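Local structure of uracil-dna glycosylase (Deinococcus radiodurans, 4UQM) at residues Ile56-Ala60 with Pro61-Asn65; Arg68-Leu72 with Gly73-Val77; Phe96-Arg99 with Pro100-Val104; Arg109-Tyr112 with Lys113-Glu117; Leu139-Asn142 with Ala143-Val147. The protein belongs to the uracil-DNA glycosylase superfamily, folded as a parallel beta sheet flanked by helices, and is bound to DNA in this structure. The protein carries 1 engineered substitution. All blocks are in the same frame, centred on the assembly; numbering follows the deposited sequence. Where two conformers were deposited one is given.

Contact 1 of 5, residues Ile56-Ala60 with Pro61-Asn65; sequences IYPPA and PDVFN
The carboxylate of Asp62 lies against the pyrrolidine ring of Pro59, with OD2 3.6 Å from CD and equally near CG, a contact probably helped by the slight polarity of the C-H groups next to the proline nitrogen. Its other oxygen is met from above the carboxylate plane, where Asn65 ND2 donates a hydrogen bond of 3.3 Å to Asp62 OD1. Farther on, one face of the Phe64 ring carries Val63 CG1, 3.9 Å above its plane and displaced toward the rim. Asp62 CG stands beside its own backbone N (chi1 -63°), which turns the carboxylate back over the chain that precedes it. On the apolar side, CG2 of Val63 packs at 3.9 Å on CG of Pro58, the two side chains crossing at about a right angle; a cis peptide bond before Pro58 bends the chain sharply after the strand 56-57. The backbone then winds up through two successive i+3 to i hydrogen bonds: Asp62 N to Pro59 O at 2.8 Å, and Val63 N to Ala60 O at 3.3 Å. Pro61, at phi -62°, fits the first turn of this winding, where the bonds are given by the N-H groups of Asp62 and Val63. Asn65 N bonds to Asp62 O and closes a type I turn that leads into the helix 65-69. Arg51 binds Pro58 O, and Arg68 binds Asn65 OD1. The Asn65 amide turns the positive end of an N-H toward Asp62 OD1, which would be expected to favour the ionised carboxylate.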
# COMPACT_ATOMS: atom_id res chain seq x y z
N ILE A 56 -16.48 4.10 8.73
CA ILE A 56 -15.12 4.36 8.22
C ILE A 56 -14.38 3.02 8.03
O ILE A 56 -14.38 2.18 8.89
CB ILE A 56 -14.29 5.27 9.18
CG1 ILE A 56 -15.05 6.57 9.48
CG2 ILE A 56 -12.88 5.53 8.73
CD1 ILE A 56 -15.41 7.39 8.24
N TYR A 57 -13.67 2.89 6.89
CA TYR A 57 -12.93 1.71 6.56
C TYR A 57 -11.44 2.05 6.44
O TYR A 57 -11.07 3.17 6.14
CB TYR A 57 -13.42 1.16 5.22
CG TYR A 57 -14.87 0.75 5.20
CD1 TYR A 57 -15.43 -0.09 6.15
CD2 TYR A 57 -15.72 1.26 4.21
CE1 TYR A 57 -16.76 -0.46 6.08
CE2 TYR A 57 -17.04 0.87 4.13
CZ TYR A 57 -17.56 0.03 5.07
OH TYR A 57 -18.90 -0.33 5.00
N PRO A 58 -10.56 1.05 6.67
CA PRO A 58 -10.87 -0.25 7.25
C PRO A 58 -11.19 -0.10 8.74
O PRO A 58 -11.09 0.98 9.30
CB PRO A 58 -9.54 -0.99 7.10
CG PRO A 58 -8.52 0.11 7.28
CD PRO A 58 -9.13 1.29 6.55
N PRO A 59 -11.57 -1.19 9.39
CA PRO A 59 -11.73 -1.16 10.85
C PRO A 59 -10.47 -0.63 11.52
O PRO A 59 -9.32 -0.85 11.04
CB PRO A 59 -11.97 -2.64 11.20
CG PRO A 59 -12.61 -3.21 9.94
CD PRO A 59 -11.86 -2.53 8.85
N ALA A 60 -10.66 0.10 12.63
CA ALA A 60 -9.52 0.76 13.26
C ALA A 60 -8.37 -0.22 13.62
O ALA A 60 -7.21 0.15 13.41
CB ALA A 60 -9.96 1.55 14.48
N PRO A 61 -8.67 -1.45 14.09
CA PRO A 61 -7.55 -2.36 14.37
C PRO A 61 -6.70 -2.72 13.18
O PRO A 61 -5.63 -3.29 13.38
CB PRO A 61 -8.26 -3.59 14.96
CG PRO A 61 -9.55 -3.02 15.55
CD PRO A 61 -9.97 -2.04 14.51
N ASP A 62 -7.19 -2.47 11.96
CA ASP A 62 -6.52 -2.91 10.77
C ASP A 62 -5.78 -1.79 10.04
O ASP A 62 -5.02 -2.05 9.08
CB ASP A 62 -7.54 -3.50 9.77
CG ASP A 62 -8.22 -4.69 10.29
OD1 ASP A 62 -7.62 -5.43 11.08
OD2 ASP A 62 -9.39 -4.92 9.94
N VAL A 63 -5.94 -0.53 10.47
CA VAL A 63 -5.43 0.59 9.70
C VAL A 63 -3.96 0.48 9.40
O VAL A 63 -3.52 0.83 8.29
CB VAL A 63 -5.77 1.93 10.40
CG1 VAL A 63 -4.99 3.12 9.85
CG2 VAL A 63 -7.25 2.22 10.31
N PHE A 64 -3.17 0.02 10.37
CA PHE A 64 -1.71 -0.00 10.23
C PHE A 64 -1.19 -1.40 9.87
O PHE A 64 0.03 -1.67 9.99
CB PHE A 64 -1.06 0.52 11.52
CG PHE A 64 -1.32 1.98 11.75
CD1 PHE A 64 -0.59 2.95 11.07
CD2 PHE A 64 -2.28 2.41 12.65
CE1 PHE A 64 -0.85 4.32 11.26
CE2 PHE A 64 -2.53 3.77 12.84
CZ PHE A 64 -1.81 4.70 12.14
N ASN A 65 -2.07 -2.30 9.39
CA ASN A 65 -1.63 -3.66 9.09
C ASN A 65 -0.51 -3.79 8.08
O ASN A 65 0.24 -4.74 8.18
CB ASN A 65 -2.78 -4.58 8.69
CG ASN A 65 -3.58 -5.03 9.90
OD1 ASN A 65 -3.24 -4.75 11.06
ND2 ASN A 65 -4.70 -5.68 9.65

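Contact 2 of 5, residues Arg68-Leu72 with Gly73-Val77; sequences RYTPL and GEVKV
Pro71 and Glu74 meet with the acid set obliquely across the proline ring: Glu74 OE2 is 3.7 Å from Pro71 CG, and Glu74 CD is 3.8 Å from Pro71 CD. The glutamate CG sits beside its own backbone N (chi1 -63°) and the chain runs straight on from there, which carries the carboxylate back over the ring. A second pair, Thr70 and Val75, stands at about a right angle, methyl to methyl, with Thr70 CG2 3.9 Å from Val75 CG2. The threonine hydroxyl points elsewhere, to the carbonyl O of Ala134, so one small residue serves both an apolar and a polar neighbour. The backbone between the pairs coils as a 3-10 turn. Glu74 N bonds to Pro71 O at 2.9 Å and Val75 N to Leu72 O at 3.2 Å, both donors lying well above the carbonyl planes. Proline suits the entry to such a turn, having no N-H to satisfy. The Leu72 side chain packs on Trp27 and Ala30 of helix 25-35, where Asp26 takes up the N-H groups of Leu72 and of the exposed Gly73, while Lys174 bonds to the Leu72 and Val75 carbonyls. The turn thus joins helix 65-69 to strand 77-81, packed on helix 25-35 and on Val171 of helix 160-172.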
# COMPACT_ATOMS: atom_id res chain seq x y z
N ARG A 68 2.52 -3.81 10.03
CA ARG A 68 2.63 -5.04 10.80
C ARG A 68 3.11 -6.25 10.02
O ARG A 68 3.84 -7.11 10.56
CB ARG A 68 1.27 -5.39 11.47
CG ARG A 68 0.84 -4.30 12.46
CD ARG A 68 -0.35 -4.74 13.31
NE ARG A 68 -0.66 -3.69 14.28
CZ ARG A 68 -1.64 -2.80 14.19
NH1 ARG A 68 -2.47 -2.77 13.17
NH2 ARG A 68 -1.70 -1.83 15.06
N TYR A 69 2.71 -6.34 8.78
CA TYR A 69 2.99 -7.56 7.97
C TYR A 69 4.29 -7.44 7.20
O TYR A 69 4.84 -8.46 6.84
CB TYR A 69 1.75 -7.91 7.10
CG TYR A 69 0.54 -8.16 8.01
CD1 TYR A 69 0.71 -8.35 9.40
CD2 TYR A 69 -0.78 -8.11 7.55
CE1 TYR A 69 -0.34 -8.54 10.25
CE2 TYR A 69 -1.85 -8.35 8.44
CZ TYR A 69 -1.61 -8.50 9.78
OH TYR A 69 -2.57 -8.72 10.80
N THR A 70 4.83 -6.23 7.03
CA THR A 70 6.11 -6.04 6.34
C THR A 70 6.97 -5.05 7.14
O THR A 70 6.85 -3.86 6.92
CB THR A 70 5.87 -5.51 4.93
OG1 THR A 70 4.88 -6.33 4.27
CG2 THR A 70 7.17 -5.53 4.16
N PRO A 71 7.89 -5.53 7.99
CA PRO A 71 8.83 -4.67 8.75
C PRO A 71 9.67 -3.79 7.80
O PRO A 71 9.95 -4.20 6.66
CB PRO A 71 9.73 -5.67 9.46
CG PRO A 71 8.84 -6.88 9.65
CD PRO A 71 7.97 -6.94 8.40
N LEU A 72 10.07 -2.61 8.26
CA LEU A 72 10.87 -1.71 7.45
C LEU A 72 12.09 -2.40 6.86
O LEU A 72 12.41 -2.24 5.68
CB LEU A 72 11.32 -0.53 8.34
CG LEU A 72 12.26 0.51 7.74
CD1 LEU A 72 11.75 1.06 6.42
CD2 LEU A 72 12.51 1.62 8.76
N GLY A 73 12.79 -3.17 7.68
CA GLY A 73 13.95 -3.90 7.21
C GLY A 73 13.70 -4.93 6.12
O GLY A 73 14.67 -5.37 5.47
N GLU A 74 12.46 -5.38 5.96
CA GLU A 74 12.13 -6.37 4.95
C GLU A 74 11.59 -5.76 3.67
O GLU A 74 11.44 -6.48 2.70
CB GLU A 74 11.07 -7.33 5.50
CG GLU A 74 11.61 -8.12 6.69
CD GLU A 74 10.72 -9.21 7.23
OE1 GLU A 74 9.81 -9.67 6.55
OE2 GLU A 74 10.98 -9.66 8.37
N VAL A 75 11.35 -4.46 3.62
CA VAL A 75 10.74 -3.87 2.43
C VAL A 75 11.69 -3.94 1.24
O VAL A 75 12.79 -3.43 1.30
CB VAL A 75 10.33 -2.39 2.67
CG1 VAL A 75 9.73 -1.77 1.43
CG2 VAL A 75 9.34 -2.28 3.82
N LYS A 76 11.24 -4.56 0.16
CA LYS A 76 11.90 -4.46 -1.10
C LYS A 76 11.08 -3.85 -2.20
O LYS A 76 11.66 -3.34 -3.18
CB LYS A 76 12.52 -5.79 -1.49
CG LYS A 76 11.61 -6.89 -1.79
CD LYS A 76 12.49 -8.16 -2.03
CE LYS A 76 11.76 -9.26 -2.74
NZ LYS A 76 12.73 -10.38 -2.80
N VAL A 77 9.75 -3.88 -2.05
CA VAL A 77 8.84 -3.22 -3.01
C VAL A 77 7.81 -2.48 -2.20
O VAL A 77 7.32 -3.02 -1.19
CB VAL A 77 8.13 -4.25 -3.92
CG1 VAL A 77 7.14 -3.55 -4.87
CG2 VAL A 77 9.15 -5.09 -4.70

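Contact 3 of 5, residues Phe96-Arg99 with Pro100-Val104; sequences FSVR and PGVRV. With nucleotides of chain C.
Val98 and Val102 form the tight part of this contact: Val98 CB lies 3.8 Å from Val102 CG1, and the two branched side chains cross at a slant. With Val98 CG1 anti to the carbonyl carbon (chi1 -65°), CG2 is left in the crowded position between the backbone N and the carbonyl carbon, where it reaches the carbonyl oxygens of Val102 and Arg103, 3.8 Å from each. Next to this pair a type II turn runs from Arg99 to Val102, closed by Val102 N to Arg99 O at 3.1 Å. Proline fits its second place, and Gly101 its third, with a positive phi of 102° that would jam a side chain against the preceding carbonyl. A water adds to the closure by donating to Arg99 O at 2.7 Å and to Val102 O at 2.8 Å, so the Arg99 carbonyl has two donors. The outer side is much looser. Pro100 and Gly101 are exposed, and Arg99 bends at its second torsion and heads off toward His92. Arg103 extends the other way, and one face of its guanidinium meets C5' of DA13 of chain C, with NH1 3.7 Å from that carbon; the contact is packing on the sugar carbon, with Arg103 NH1 3.9 Å from OP1 of the same nucleotide. The loop ends where Val104 packs on Arg109 of helix 106-118. At its start, Phe96 meets the ring of Trp183, on strand 179-183, edge to face.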
# COMPACT_ATOMS: atom_id res chain seq x y z
N PHE A 96 -5.27 -3.02 -1.69
CA PHE A 96 -5.81 -3.87 -2.76
C PHE A 96 -6.28 -5.24 -2.35
O PHE A 96 -6.97 -5.90 -3.15
CB PHE A 96 -4.85 -3.95 -3.95
CG PHE A 96 -4.51 -2.59 -4.50
CD1 PHE A 96 -5.47 -1.93 -5.30
CD2 PHE A 96 -3.37 -1.89 -4.17
CE1 PHE A 96 -5.25 -0.66 -5.75
CE2 PHE A 96 -3.16 -0.60 -4.64
CZ PHE A 96 -4.11 0.04 -5.44
N SER A 97 -5.93 -5.70 -1.14
CA SER A 97 -6.24 -7.06 -0.72
C SER A 97 -7.68 -7.17 -0.16
O SER A 97 -8.21 -6.24 0.45
CB SER A 97 -5.28 -7.48 0.38
OG SER A 97 -5.36 -8.83 0.76
N VAL A 98 -8.27 -8.33 -0.33
CA VAL A 98 -9.49 -8.68 0.40
C VAL A 98 -9.29 -10.03 1.06
O VAL A 98 -8.50 -10.88 0.61
CB VAL A 98 -10.75 -8.66 -0.51
CG1 VAL A 98 -11.03 -7.25 -0.98
CG2 VAL A 98 -10.66 -9.57 -1.71
N ARG A 99 -10.07 -10.25 2.12
CA ARG A 99 -9.96 -11.47 2.92
C ARG A 99 -10.47 -12.68 2.17
O ARG A 99 -11.25 -12.55 1.24
CB ARG A 99 -10.65 -11.29 4.28
CG ARG A 99 -10.00 -10.21 5.15
CD ARG A 99 -8.71 -10.69 5.72
NE ARG A 99 -7.98 -9.73 6.58
CZ ARG A 99 -8.27 -9.40 7.84
NH1 ARG A 99 -9.36 -9.87 8.44
NH2 ARG A 99 -7.49 -8.54 8.49
N PRO A 100 -10.01 -13.89 2.58
CA PRO A 100 -10.61 -15.10 2.01
C PRO A 100 -12.15 -15.06 2.13
O PRO A 100 -12.71 -14.66 3.18
CB PRO A 100 -9.97 -16.24 2.82
CG PRO A 100 -8.71 -15.64 3.35
CD PRO A 100 -9.00 -14.20 3.60
N GLY A 101 -12.81 -15.40 1.03
CA GLY A 101 -14.25 -15.45 0.94
C GLY A 101 -14.87 -14.25 0.25
O GLY A 101 -16.02 -14.30 -0.18
N VAL A 102 -14.13 -13.14 0.18
CA VAL A 102 -14.63 -11.88 -0.33
C VAL A 102 -14.43 -11.79 -1.84
O VAL A 102 -13.37 -12.15 -2.33
CB VAL A 102 -13.97 -10.69 0.41
CG1 VAL A 102 -14.46 -9.37 -0.17
CG2 VAL A 102 -14.24 -10.76 1.90
N ARG A 103 -15.45 -11.30 -2.55
CA ARG A 103 -15.37 -11.09 -3.98
C ARG A 103 -14.15 -10.21 -4.33
O ARG A 103 -13.87 -9.20 -3.67
CB ARG A 103 -16.64 -10.39 -4.48
CG ARG A 103 -16.70 -10.18 -6.01
CD ARG A 103 -17.92 -9.41 -6.46
NE ARG A 103 -19.16 -9.97 -5.90
CZ ARG A 103 -19.78 -11.09 -6.25
NH1 ARG A 103 -19.30 -11.89 -7.21
NH2 ARG A 103 -20.92 -11.43 -5.65
N VAL A 104 -13.42 -10.59 -5.36
CA VAL A 104 -12.28 -9.80 -5.85
C VAL A 104 -12.77 -8.47 -6.42
O VAL A 104 -13.54 -8.48 -7.40
CB VAL A 104 -11.48 -10.58 -6.93
CG1 VAL A 104 -10.36 -9.75 -7.51
CG2 VAL A 104 -10.92 -11.87 -6.29
P DA C 13 -20.75 -10.90 -11.65
OP1 DA C 13 -19.81 -11.83 -11.05
OP2 DA C 13 -21.66 -11.35 -12.71
O5' DA C 13 -21.58 -10.41 -10.39
C5' DA C 13 -21.05 -9.48 -9.46
C4' DA C 13 -22.20 -8.71 -8.86
O4' DA C 13 -22.58 -7.72 -9.83
C3' DA C 13 -23.44 -9.56 -8.59
O3' DA C 13 -24.02 -9.31 -7.30
C2' DA C 13 -24.34 -9.24 -9.78
C1' DA C 13 -23.96 -7.81 -10.10
N9 DA C 13 -24.17 -7.41 -11.50
C8 DA C 13 -23.76 -8.11 -12.60
N7 DA C 13 -24.02 -7.51 -13.73
C5 DA C 13 -24.67 -6.35 -13.35
C6 DA C 13 -25.22 -5.30 -14.09
N6 DA C 13 -25.22 -5.25 -15.42
N1 DA C 13 -25.80 -4.29 -13.41
C2 DA C 13 -25.78 -4.33 -12.07
N3 DA C 13 -25.31 -5.27 -11.27
C4 DA C 13 -24.74 -6.26 -11.98
O HOH W 1 -10.97 -13.28 -1.39

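Contact 4 of 5, residues Arg109-Tyr112 with Lys113-Glu117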
# COMPACT_ATOMS: atom_id res chain seq x y z
N ARG A 109 -9.09 -7.22 -9.84
CA ARG A 109 -9.29 -7.94 -11.11
C ARG A 109 -8.39 -7.38 -12.17
O ARG A 109 -7.86 -8.14 -12.96
CB ARG A 109 -10.72 -7.83 -11.59
CG ARG A 109 -11.65 -8.54 -10.68
CD ARG A 109 -13.00 -8.72 -11.28
NE ARG A 109 -13.81 -9.20 -10.20
CZ ARG A 109 -13.86 -10.45 -9.81
NH1 ARG A 109 -13.18 -11.43 -10.47
NH2 ARG A 109 -14.65 -10.71 -8.79
N ASN A 110 -8.24 -6.05 -12.19
CA ASN A 110 -7.37 -5.44 -13.19
C ASN A 110 -5.90 -5.71 -12.90
O ASN A 110 -5.14 -5.96 -13.84
CB ASN A 110 -7.66 -3.95 -13.28
CG ASN A 110 -8.93 -3.66 -14.03
OD1 ASN A 110 -9.47 -4.52 -14.73
ND2 ASN A 110 -9.40 -2.43 -13.95
N ILE A 111 -5.48 -5.66 -11.64
CA ILE A 111 -4.15 -6.08 -11.27
C ILE A 111 -3.87 -7.50 -11.80
O ILE A 111 -2.79 -7.80 -12.35
CB ILE A 111 -3.93 -5.96 -9.75
CG1 ILE A 111 -3.75 -4.49 -9.34
CG2 ILE A 111 -2.73 -6.77 -9.26
CD1 ILE A 111 -3.99 -4.27 -7.86
N TYR A 112 -4.81 -8.41 -11.54
CA TYR A 112 -4.69 -9.81 -12.03
C TYR A 112 -4.59 -9.88 -13.57
O TYR A 112 -3.80 -10.68 -14.11
CB TYR A 112 -5.83 -10.67 -11.54
CG TYR A 112 -5.83 -11.06 -10.07
CD1 TYR A 112 -4.75 -10.77 -9.21
CD2 TYR A 112 -6.93 -11.70 -9.50
CE1 TYR A 112 -4.76 -11.13 -7.91
CE2 TYR A 112 -6.96 -12.08 -8.16
CZ TYR A 112 -5.86 -11.80 -7.36
OH TYR A 112 -5.89 -12.16 -6.04
N LYS A 113 -5.34 -9.04 -14.28
CA LYS A 113 -5.29 -9.02 -15.77
C LYS A 113 -3.91 -8.61 -16.22
O LYS A 113 -3.33 -9.21 -17.14
CB LYS A 113 -6.36 -8.07 -16.38
CG LYS A 113 -7.79 -8.59 -16.33
CD LYS A 113 -8.80 -7.57 -16.87
CE LYS A 113 -10.01 -7.43 -15.98
NZ LYS A 113 -10.99 -6.42 -16.46
N GLU A 114 -3.36 -7.57 -15.60
CA GLU A 114 -2.07 -7.08 -15.97
C GLU A 114 -0.96 -8.11 -15.63
O GLU A 114 -0.04 -8.36 -16.44
CB GLU A 114 -1.81 -5.72 -15.31
CG GLU A 114 -0.46 -5.12 -15.66
CD GLU A 114 -0.30 -4.69 -17.09
OE1 GLU A 114 -1.32 -4.53 -17.80
OE2 GLU A 114 0.88 -4.47 -17.51
N LEU A 115 -1.03 -8.73 -14.45
CA LEU A 115 -0.11 -9.83 -14.07
C LEU A 115 -0.15 -10.99 -15.05
O LEU A 115 0.89 -11.53 -15.41
CB LEU A 115 -0.47 -10.33 -12.67
CG LEU A 115 0.19 -9.58 -11.51
CD1 LEU A 115 -0.49 -9.93 -10.20
CD2 LEU A 115 1.70 -9.92 -11.44
N THR A 116 -1.35 -11.35 -15.50
CA THR A 116 -1.53 -12.45 -16.44
C THR A 116 -0.77 -12.14 -17.74
O THR A 116 -0.14 -13.04 -18.28
CB THR A 116 -3.02 -12.69 -16.70
OG1 THR A 116 -3.62 -13.14 -15.48
CG2 THR A 116 -3.27 -13.76 -17.80
N GLU A 117 -0.74 -10.89 -18.18
CA GLU A 117 -0.02 -10.54 -19.38
C GLU A 117 1.46 -10.28 -19.13
O GLU A 117 2.26 -10.54 -20.01
CB GLU A 117 -0.65 -9.32 -20.03
CG GLU A 117 -2.09 -9.51 -20.47
CD GLU A 117 -2.34 -10.75 -21.32
OE1 GLU A 117 -1.69 -10.94 -22.37
OE2 GLU A 117 -3.19 -11.60 -20.92
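The carbonyl oxygen of Tyr112 accepts two bonds from Thr116, one from OG1 at 2.8 Å and one from the backbone N at 2.9 Å, which approach from opposite faces of its plane. Thr116 OG1 stands beside its own backbone N (chi1 -65°), which turns the hydroxyl back toward the carbonyl one helical turn earlier; a threonine can therefore satisfy itself on an exposed helical face. Earlier, Lys113 and Asn110 lie side by side, and the ammonium Lys113 NZ gives a bond of 3.0 Å to Asn110 OD1, nearly along the C=O axis. The helix bonds of Lys113, Glu114 and Leu115 N to the carbonyls of Arg109, Asn110 and Ile111 set the spacing of these pairs. On the buried side Ile111 CG2 packs 4.0 Å from Leu115 CD1, both side chains pointing the same way. The same CD1 comes to the edge of the Tyr112 ring, 4.5 Å from the tyrosine CD1. Polar ends are anchored farther afield: Asn110 ND2 on Pro207 O and Glu212 OE1, Tyr112 OH on His127 O, and the bent Glu114 on the backbone N-H groups of Gly217 and Arg219. The segments span one stretch of helix 106-118, which sets Lys113 against a DNA sugar and packs Ile111 and Leu115 on both Phe221 of helix 220-230 and Trp133 of helix 131-134.

Contact 5 of 5, residues Leu139-Asn142 with Ala143-Val147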
# COMPACT_ATOMS: atom_id res chain seq x y z
N LEU A 139 5.38 -4.01 0.60
CA LEU A 139 4.61 -3.18 1.49
C LEU A 139 3.41 -2.65 0.71
O LEU A 139 3.58 -1.92 -0.26
CB LEU A 139 5.48 -2.04 2.03
CG LEU A 139 4.82 -1.09 3.03
CD1 LEU A 139 4.51 -1.76 4.34
CD2 LEU A 139 5.79 0.05 3.34
N LEU A 140 2.22 -3.04 1.15
CA LEU A 140 0.99 -2.71 0.45
C LEU A 140 0.31 -1.49 1.08
O LEU A 140 -0.55 -1.60 1.95
CB LEU A 140 0.09 -3.96 0.43
CG LEU A 140 0.66 -5.14 -0.38
CD1 LEU A 140 -0.12 -6.39 -0.05
CD2 LEU A 140 0.49 -4.82 -1.83
N LEU A 141 0.73 -0.33 0.63
CA LEU A 141 0.38 0.96 1.24
C LEU A 141 -0.65 1.69 0.38
O LEU A 141 -0.78 1.45 -0.79
CB LEU A 141 1.63 1.82 1.43
CG LEU A 141 1.69 2.87 2.55
CD1 LEU A 141 1.48 2.21 3.92
CD2 LEU A 141 3.01 3.66 2.50
N ASN A 142 -1.36 2.62 1.02
CA ASN A 142 -2.11 3.67 0.29
C ASN A 142 -1.67 5.03 0.81
O ASN A 142 -1.19 5.13 1.95
CB ASN A 142 -3.61 3.51 0.58
CG ASN A 142 -4.28 2.39 -0.22
OD1 ASN A 142 -4.16 2.34 -1.43
ND2 ASN A 142 -5.07 1.54 0.46
N ALA A 143 -1.82 6.06 -0.04
CA ALA A 143 -1.45 7.37 0.37
C ALA A 143 -2.23 7.88 1.58
O ALA A 143 -1.68 8.69 2.39
CB ALA A 143 -1.56 8.35 -0.80
N VAL A 144 -3.49 7.49 1.63
CA VAL A 144 -4.42 7.83 2.70
C VAL A 144 -4.89 6.51 3.26
O VAL A 144 -5.18 5.58 2.48
CB VAL A 144 -5.60 8.69 2.11
CG1 VAL A 144 -6.84 8.71 2.97
CG2 VAL A 144 -5.07 10.08 1.75
N LEU A 145 -4.96 6.38 4.60
CA LEU A 145 -5.16 5.06 5.22
C LEU A 145 -6.53 4.77 5.79
O LEU A 145 -6.79 3.67 6.33
CB LEU A 145 -4.07 4.83 6.27
CG LEU A 145 -2.63 4.76 5.72
CD1 LEU A 145 -1.72 4.42 6.87
CD2 LEU A 145 -2.45 3.67 4.66
N THR A 146 -7.46 5.73 5.60
CA THR A 146 -8.87 5.48 5.94
C THR A 146 -9.76 6.15 4.88
O THR A 146 -9.28 6.98 4.09
CB THR A 146 -9.21 6.10 7.32
OG1 THR A 146 -8.86 7.48 7.37
CG2 THR A 146 -8.53 5.35 8.47
N VAL A 147 -11.03 5.78 4.87
CA VAL A 147 -12.00 6.34 3.94
C VAL A 147 -13.39 6.21 4.52
O VAL A 147 -13.69 5.28 5.26
CB VAL A 147 -11.90 5.61 2.59
CG1 VAL A 147 -12.27 4.13 2.70
CG2 VAL A 147 -12.74 6.30 1.52
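Leu145 folds back on Asn142 just past strand 138-142, an outermost strand of the parallel sheet in this alpha/beta fold, where the chain turns away from the sheet. From CB the side chain of Leu145 runs to CG, which stands beside the backbone N (chi1 -64°) and lies 4.1 Å from Asn142 O. CD2, bent back from it, comes 3.3 Å from that same carbonyl oxygen and 3.9 Å from Asn142 N, and it also touches Leu141 CD1 at 4.3 Å. A leucine suits the place because its CD2 methyl can cover the Asn142 backbone and touch Leu141 at once. No hydrogen bond crosses this turn, so apolar contact and the surroundings hold it. Ala143 O bonds to Thr164 OG1. Leu141 packs on Val167, and Val144 and Leu145 on Trp160, so helix 160-172 lies over the bend. Asn142 rests beside Ser95. One polar atom stays buried without a partner: Val144 O, whose near neighbour is the carbon Asn142 CB, 3.2 Å away.

The five contacts follow one another along the chain in series; none nests in or crosses another. Contact 1 closes the loop between strand 56-57 and helix 65-69, and contact 2 the turn from that helix to strand 77-81. Contact 3 shapes the loop before helix 106-118, which contact 4 spans in part, and contact 5 turns the chain between strands 138-142 and 147-148. In space they rejoin: Tyr57 N lies 2.9 Å from Val147 O, linking contacts 1 and 5, and Val77 O lies 2.8 Å from Leu139 N, linking contacts 2 and 5 across the parallel sheet. Phe96 packs on Ile111 to join contacts 3 and 4, whose Arg103 and Lys113 reach the DNA.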